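Local coordinates for protein ParA (Salmonella enterica subsp. enterica serovar Newport str. SL317, PDB 3EZF) that probably binds adenine nucleotides as a ParA-type ATPase in plasmid partition and, with ADP, takes part in regulating transcription, at residues 274-279 against 315-319; 180-184 against 222-227. All coordinates share one frame; numbering follows the deposited sequence.

Contact 1: residues 274-279 against 315-319; sequences LTPTPP and GFMSK
Thr275, Pro276 and Thr277 lie beside Gly315, Phe316 and Met317 as neighbouring parallel strands of the central sheet of the P-loop NTPase fold. Their segment axes are 4.3 Å apart and their directions differ by 21°. Phe316 turns both its N and its O toward strand 274-277, bonding to Thr275 O and Thr277 N, on either side of Pro276; the second bond is modelled implausibly short, and its length is doubtful. Just past the end of strand 315-317, Ser318 N makes a weak bond to Thr277 O.

The Phe316 ring shares a face of the sheet with Pro276. Its CG sits between the backbone N and the carbonyl carbon (chi1 64°), which brings the ring in beside the proline. Pro276 CA makes a CH-pi contact over one face, 4.0 Å from the centroid of the Phe316 ring, and Pro276 CB packs 3.5 Å from Phe316 CE1. Phe316 CE2 meets Leu274 CD2. Phe387 adds an edge-to-face partner.

Met317 and Thr277 occupy the other face, where helix 324-337 packs on the methionine and Tyr337 OH hydrogen-bonds Thr277 OG1. Along Met317, CB lies 4.0 Å from Thr277 O. The chain then bends at both chi2 and chi3, setting Met317 SD 3.6 Å from Thr277 CB, and the terminal CE lies beside Pro278 O and against Thr277 CG2.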
ATOM      1  N   LEU A 274      -5.921 -14.452  11.133  1.00 55.65           N
ATOM      2  CA  LEU A 274      -5.470 -15.150   9.946  1.00 56.01           C
ATOM      3  C   LEU A 274      -4.279 -14.399   9.361  1.00 56.30           C
ATOM      4  O   LEU A 274      -4.429 -13.336   8.769  1.00 54.57           O
ATOM      5  CB  LEU A 274      -6.616 -15.272   8.938  1.00 52.90           C
ATOM      6  CG  LEU A 274      -6.392 -16.178   7.725  1.00 50.61           C
ATOM      7  CD1 LEU A 274      -7.692 -16.363   6.981  1.00 53.64           C
ATOM      8  CD2 LEU A 274      -5.358 -15.560   6.803  1.00 54.98           C
ATOM      9  N   THR A 275      -3.090 -14.967   9.555  1.00 58.95           N
ATOM     10  CA  THR A 275      -1.850 -14.373   9.077  1.00 60.91           C
ATOM     11  C   THR A 275      -1.272 -15.017   7.828  1.00 66.96           C
ATOM     12  O   THR A 275      -0.715 -16.108   7.872  1.00 68.57           O
ATOM     13  CB  THR A 275      -0.734 -14.441  10.130  1.00 58.09           C
ATOM     14  OG1 THR A 275      -1.130 -13.735  11.307  1.00 60.39           O
ATOM     15  CG2 THR A 275       0.547 -13.820   9.577  1.00 54.54           C
ATOM     16  N   PRO A 276      -1.417 -14.355   6.686  1.00 70.96           N
ATOM     17  CA  PRO A 276      -0.850 -14.943   5.476  1.00 75.60           C
ATOM     18  C   PRO A 276       0.602 -14.439   5.428  1.00 77.27           C
ATOM     19  O   PRO A 276       0.846 -13.235   5.536  1.00 76.94           O
ATOM     20  CB  PRO A 276      -1.729 -14.356   4.377  1.00 73.70           C
ATOM     21  CG  PRO A 276      -2.044 -13.001   4.910  1.00 74.39           C
ATOM     22  CD  PRO A 276      -2.348 -13.260   6.361  1.00 73.59           C
ATOM     23  N   THR A 277       1.564 -15.348   5.303  1.00 81.05           N
ATOM     24  CA  THR A 277       2.973 -14.947   5.258  1.00 83.52           C
ATOM     25  C   THR A 277       3.524 -14.914   3.839  1.00 83.84           C
ATOM     26  O   THR A 277       3.399 -15.883   3.090  1.00 82.57           O
ATOM     27  CB  THR A 277       3.862 -15.885   6.101  1.00 82.89           C
ATOM     28  OG1 THR A 277       3.390 -15.899   7.453  1.00 85.44           O
ATOM     29  CG2 THR A 277       5.307 -15.403   6.091  1.00 83.09           C
ATOM     30  N   PRO A 278       4.133 -13.783   3.450  1.00 85.59           N
ATOM     31  CA  PRO A 278       4.703 -13.637   2.110  1.00 88.03           C
ATOM     32  C   PRO A 278       5.949 -14.494   1.938  1.00 91.18           C
ATOM     33  O   PRO A 278       6.686 -14.733   2.899  1.00 91.35           O
ATOM     34  CB  PRO A 278       5.034 -12.148   2.035  1.00 88.17           C
ATOM     35  CG  PRO A 278       4.074 -11.526   2.995  1.00 88.11           C
ATOM     36  CD  PRO A 278       4.117 -12.487   4.145  1.00 86.92           C
ATOM     37  N   PRO A 279       6.200 -14.965   0.703  1.00 94.27           N
ATOM     38  CA  PRO A 279       7.354 -15.802   0.344  1.00 95.23           C
ATOM     39  C   PRO A 279       8.643 -14.975   0.282  1.00 95.00           C
ATOM     40  O   PRO A 279       9.704 -15.412   0.739  1.00 93.63           O
ATOM     41  CB  PRO A 279       6.957 -16.353  -1.022  1.00 96.35           C
ATOM     42  CG  PRO A 279       6.201 -15.195  -1.621  1.00 95.32           C
ATOM     43  CD  PRO A 279       5.318 -14.763  -0.461  1.00 94.17           C
ATOM     44  N   GLY A 315      -1.645 -19.449  10.046  1.00 63.25           N
ATOM     45  CA  GLY A 315      -0.572 -18.803   9.314  1.00 68.80           C
ATOM     46  C   GLY A 315      -0.261 -19.630   8.080  1.00 73.60           C
ATOM     47  O   GLY A 315      -0.489 -20.840   8.089  1.00 75.44           O
ATOM     48  N   PHE A 316       0.243 -18.998   7.020  1.00 78.79           N
ATOM     49  CA  PHE A 316       0.577 -19.716   5.783  1.00 82.25           C
ATOM     50  C   PHE A 316       1.357 -18.873   4.764  1.00 81.98           C
ATOM     51  O   PHE A 316       1.279 -17.648   4.764  1.00 77.66           O
ATOM     52  CB  PHE A 316      -0.703 -20.282   5.129  1.00 85.10           C
ATOM     53  CG  PHE A 316      -1.683 -19.230   4.662  1.00 88.37           C
ATOM     54  CD1 PHE A 316      -1.436 -18.484   3.516  1.00 89.36           C
ATOM     55  CD2 PHE A 316      -2.857 -18.990   5.372  1.00 91.56           C
ATOM     56  CE1 PHE A 316      -2.340 -17.513   3.082  1.00 89.88           C
ATOM     57  CE2 PHE A 316      -3.767 -18.019   4.943  1.00 91.71           C
ATOM     58  CZ  PHE A 316      -3.507 -17.281   3.797  1.00 89.49           C
ATOM     59  N   MET A 317       2.109 -19.541   3.895  1.00 84.19           N
ATOM     60  CA  MET A 317       2.884 -18.854   2.874  1.00 86.56           C
ATOM     61  C   MET A 317       1.991 -18.479   1.703  1.00 90.21           C
ATOM     62  O   MET A 317       0.975 -19.132   1.461  1.00 90.02           O
ATOM     63  CB  MET A 317       4.020 -19.748   2.393  1.00 88.55           C
ATOM     64  CG  MET A 317       4.940 -20.189   3.511  1.00 91.81           C
ATOM     65  SD  MET A 317       5.355 -18.824   4.632  1.00 94.42           S
ATOM     66  CE  MET A 317       6.585 -17.928   3.639  1.00 90.98           C
ATOM     67  N   SER A 318       2.375 -17.435   0.970  1.00 94.08           N
ATOM     68  CA  SER A 318       1.590 -16.971  -0.174  1.00 98.86           C
ATOM     69  C   SER A 318       2.336 -17.077  -1.518  1.00100.41           C
ATOM     70  O   SER A 318       3.277 -16.334  -1.791  1.00101.67           O
ATOM     71  CB  SER A 318       1.135 -15.522   0.065  1.00 99.40           C
ATOM     72  OG  SER A 318      -0.084 -15.236  -0.607  1.00 99.23           O
ATOM     73  N   LYS A 319       1.884 -18.006  -2.351  1.00101.33           N
ATOM     74  CA  LYS A 319       2.460 -18.264  -3.668  1.00103.00           C
ATOM     75  C   LYS A 319       3.888 -18.770  -3.571  1.00103.30           C
ATOM     76  O   LYS A 319       4.603 -18.809  -4.570  1.00103.65           O
ATOM     77  CB  LYS A 319       2.415 -17.011  -4.554  1.00101.24           C
ATOM     78  CG  LYS A 319       1.792 -17.244  -5.942  1.00 97.73           C
ATOM     79  CD  LYS A 319       2.435 -18.403  -6.697  1.00 93.26           C
ATOM     80  CE  LYS A 319       1.628 -18.779  -7.935  1.00 92.52           C
ATOM     81  NZ  LYS A 319       1.416 -17.629  -8.855  1.00 90.88           N
TER

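Contact 2: residues 180-184 against 222-227; sequences AMLNN and LVEEHL. Unlike the reference sequence in segment 180-184: Asn184 (reference Asp). Unlike the reference sequence in segment 222-227: Glu224 (reference Lys).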
ATOM      1  N   ALA A 180     -19.873   4.081   9.449  1.00 36.12           N
ATOM      2  CA  ALA A 180     -20.981   3.312  10.008  1.00 31.05           C
ATOM      3  C   ALA A 180     -20.814   3.104  11.506  1.00 34.04           C
ATOM      4  O   ALA A 180     -21.784   3.166  12.263  1.00 39.31           O
ATOM      5  CB  ALA A 180     -21.099   1.996   9.320  1.00 30.65           C
ATOM      6  N   MET A 181     -19.586   2.875  11.950  1.00 36.16           N
ATOM      7  CA  MET A 181     -19.337   2.663  13.373  1.00 34.92           C
ATOM      8  C   MET A 181     -19.661   3.901  14.195  1.00 35.38           C
ATOM      9  O   MET A 181     -20.173   3.814  15.302  1.00 33.08           O
ATOM     10  CB  MET A 181     -17.876   2.306  13.604  1.00 36.06           C
ATOM     11  CG  MET A 181     -17.418   1.037  12.937  1.00 45.03           C
ATOM     12  SD  MET A 181     -15.568   0.883  12.996  1.00 35.20           S
ATOM     13  CE  MET A 181     -15.401   0.301  14.625  1.00 50.78           C
ATOM     14  N   LEU A 182     -19.335   5.060  13.652  1.00 44.06           N
ATOM     15  CA  LEU A 182     -19.571   6.313  14.356  1.00 49.72           C
ATOM     16  C   LEU A 182     -21.039   6.748  14.354  1.00 52.72           C
ATOM     17  O   LEU A 182     -21.482   7.447  15.270  1.00 50.39           O
ATOM     18  CB  LEU A 182     -18.691   7.423  13.760  1.00 44.82           C
ATOM     19  CG  LEU A 182     -17.180   7.291  14.010  1.00 45.08           C
ATOM     20  CD1 LEU A 182     -16.413   8.408  13.285  1.00 42.40           C
ATOM     21  CD2 LEU A 182     -16.924   7.349  15.510  1.00 38.45           C
ATOM     22  N   ASN A 183     -21.799   6.313  13.350  1.00 52.94           N
ATOM     23  CA  ASN A 183     -23.199   6.706  13.251  1.00 51.31           C
ATOM     24  C   ASN A 183     -24.198   5.866  14.036  1.00 53.78           C
ATOM     25  O   ASN A 183     -25.406   5.998  13.832  1.00 57.33           O
ATOM     26  CB  ASN A 183     -23.630   6.758  11.789  1.00 47.36           C
ATOM     27  CG  ASN A 183     -22.761   7.669  10.967  1.00 48.75           C
ATOM     28  OD1 ASN A 183     -22.351   8.728  11.431  1.00 49.38           O
ATOM     29  ND2 ASN A 183     -22.482   7.269   9.733  1.00 47.99           N
ATOM     30  N   ASN A 184     -23.713   5.016  14.932  1.00 50.40           N
ATOM     31  CA  ASN A 184     -24.606   4.181  15.731  1.00 49.88           C
ATOM     32  C   ASN A 184     -25.848   3.731  14.927  1.00 49.87           C
ATOM     33  O   ASN A 184     -26.983   3.922  15.368  1.00 47.65           O
ATOM     34  CB  ASN A 184     -25.047   4.965  16.964  1.00 49.93           C
ATOM     35  CG  ASN A 184     -25.483   4.072  18.098  1.00 52.29           C
ATOM     36  OD1 ASN A 184     -25.835   2.917  17.892  1.00 58.37           O
ATOM     37  ND2 ASN A 184     -25.470   4.608  19.311  1.00 52.38           N
ATOM     38  N   LEU A 222     -13.474  11.898  18.130  1.00 56.13           N
ATOM     39  CA  LEU A 222     -14.799  11.674  17.523  1.00 51.22           C
ATOM     40  C   LEU A 222     -15.669  10.718  18.328  1.00 51.83           C
ATOM     41  O   LEU A 222     -16.886  10.880  18.389  1.00 49.32           O
ATOM     42  CB  LEU A 222     -14.669  11.098  16.110  1.00 43.47           C
ATOM     43  CG  LEU A 222     -14.213  12.070  15.030  1.00 45.17           C
ATOM     44  CD1 LEU A 222     -13.883  11.323  13.747  1.00 39.47           C
ATOM     45  CD2 LEU A 222     -15.300  13.093  14.794  1.00 42.67           C
ATOM     46  N   VAL A 223     -15.052   9.696  18.916  1.00 51.52           N
ATOM     47  CA  VAL A 223     -15.813   8.732  19.693  1.00 48.56           C
ATOM     48  C   VAL A 223     -16.388   9.455  20.891  1.00 51.08           C
ATOM     49  O   VAL A 223     -17.506   9.182  21.299  1.00 49.82           O
ATOM     50  CB  VAL A 223     -14.926   7.552  20.166  1.00 50.27           C
ATOM     51  CG1 VAL A 223     -15.739   6.588  21.032  1.00 42.18           C
ATOM     52  CG2 VAL A 223     -14.360   6.811  18.962  1.00 48.53           C
ATOM     53  N   GLU A 224     -15.627  10.399  21.436  1.00 60.22           N
ATOM     54  CA  GLU A 224     -16.057  11.169  22.604  1.00 62.84           C
ATOM     55  C   GLU A 224     -17.228  12.078  22.275  1.00 63.47           C
ATOM     56  O   GLU A 224     -18.020  12.425  23.150  1.00 66.26           O
ATOM     57  CB  GLU A 224     -14.908  12.023  23.136  1.00 67.99           C
ATOM     58  CG  GLU A 224     -13.619  11.261  23.382  1.00 76.03           C
ATOM     59  CD  GLU A 224     -12.806  11.853  24.523  1.00 82.16           C
ATOM     60  OE1 GLU A 224     -13.226  11.683  25.694  1.00 83.86           O
ATOM     61  OE2 GLU A 224     -11.760  12.494  24.249  1.00 82.44           O
ATOM     62  N   GLU A 225     -17.326  12.462  21.006  1.00 64.00           N
ATOM     63  CA  GLU A 225     -18.391  13.338  20.523  1.00 61.31           C
ATOM     64  C   GLU A 225     -19.645  12.548  20.158  1.00 56.39           C
ATOM     65  O   GLU A 225     -20.685  12.701  20.781  1.00 53.86           O
ATOM     66  CB  GLU A 225     -17.863  14.121  19.315  1.00 63.54           C
ATOM     67  CG  GLU A 225     -18.867  14.951  18.559  1.00 71.75           C
ATOM     68  CD  GLU A 225     -18.207  15.788  17.466  1.00 78.69           C
ATOM     69  OE1 GLU A 225     -18.934  16.377  16.630  1.00 83.75           O
ATOM     70  OE2 GLU A 225     -16.957  15.862  17.448  1.00 78.43           O
ATOM     71  N   HIS A 226     -19.507  11.675  19.168  1.00 60.53           N
ATOM     72  CA  HIS A 226     -20.589  10.844  18.652  1.00 59.86           C
ATOM     73  C   HIS A 226     -20.992   9.633  19.469  1.00 60.56           C
ATOM     74  O   HIS A 226     -22.128   9.179  19.366  1.00 65.20           O
ATOM     75  CB  HIS A 226     -20.232  10.384  17.250  1.00 60.03           C
ATOM     76  CG  HIS A 226     -20.130  11.505  16.269  1.00 63.78           C
ATOM     77  ND1 HIS A 226     -21.232  12.031  15.630  1.00 64.05           N
ATOM     78  CD2 HIS A 226     -19.070  12.231  15.853  1.00 64.87           C
ATOM     79  CE1 HIS A 226     -20.851  13.034  14.862  1.00 69.35           C
ATOM     80  NE2 HIS A 226     -19.539  13.175  14.981  1.00 67.25           N
ATOM     81  N   LEU A 227     -20.073   9.097  20.260  1.00 58.97           N
ATOM     82  CA  LEU A 227     -20.376   7.925  21.068  1.00 56.34           C
ATOM     83  C   LEU A 227     -19.956   8.167  22.500  1.00 58.67           C
ATOM     84  O   LEU A 227     -18.992   7.575  22.984  1.00 57.20           O
ATOM     85  CB  LEU A 227     -19.658   6.700  20.506  1.00 53.05           C
ATOM     86  CG  LEU A 227     -20.120   6.273  19.117  1.00 49.66           C
ATOM     87  CD1 LEU A 227     -19.124   5.304  18.503  1.00 53.25           C
ATOM     88  CD2 LEU A 227     -21.485   5.637  19.227  1.00 55.46           C
TER
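Leu182 reaches across to Leu222, Val223 and Leu227, and its two branches divide the work. Leu182 CD1 is directed at Leu222, meeting that residue's CD1 at 3.9 Å; the two leucine side chains cross at about a right angle, so they touch through methyl ends and do not lie along one another. Leu182 CD2 turns instead to the other two residues, standing 4.3 Å from Val223 CG2 and 4.2 Å from Leu227 CD1. The torsions account for the first branch: CG lies anti to the carbonyl carbon (chi1 -69°) and CD1 continues the chain outward (chi2 176°), which points CD1 from the last turn of helix 177-182 toward helix 219-226 and Leu222.

Around the fork the backbone of 180-184 is met by side chains of 222-227. Leu227 CD1 comes within 3.7 Å of Met181 O, and His226 places its CB 3.8 Å from Leu182 O, with the imidazole lying oblique to that oxygen. The backbones draw nearest at Leu182 and His226, whose CA atoms are 6.3 Å apart. No hydrogen bond joins the segments, so what holds them is apolar packing. Asn184 lies near Leu227 at the exposed margin.

Val215 touches both Leu182 and Leu222, and Trp219 packs on Met181 and Leu182, while Met181 also rests on Ile235, Leu236 and Ile240 of helix 235-241. Both helices stop here: Asn183 and Leu227 are the first residues to leave helical geometry. The result is a small, partly buried cluster of leucine and valine methyls, typical of apolar packing between helix C-termini, here at the periphery of a domain assigned to the P-loop NTPase family.

Both halves of contact 2 precede contact 1 in the sequence, and the two stand well apart: their centres are 34 Å from each other and their nearest atoms about 18 Å. Contact 1 belongs to the six-stranded parallel sheet, joining strand 272-277 to strand 312-317 across a beta-alpha-beta crossover that runs through helices 281-291 and 294-303. Contact 2 uses no strand; it joins helices 177-182 and 219-226, further from the centre of the chain, with strand 203-206, the opposite outer strand of the sheet, lying between them in sequence. One contact therefore pairs the last two strands at one side of the sheet within this chain, and the other packs helices peripheral to it.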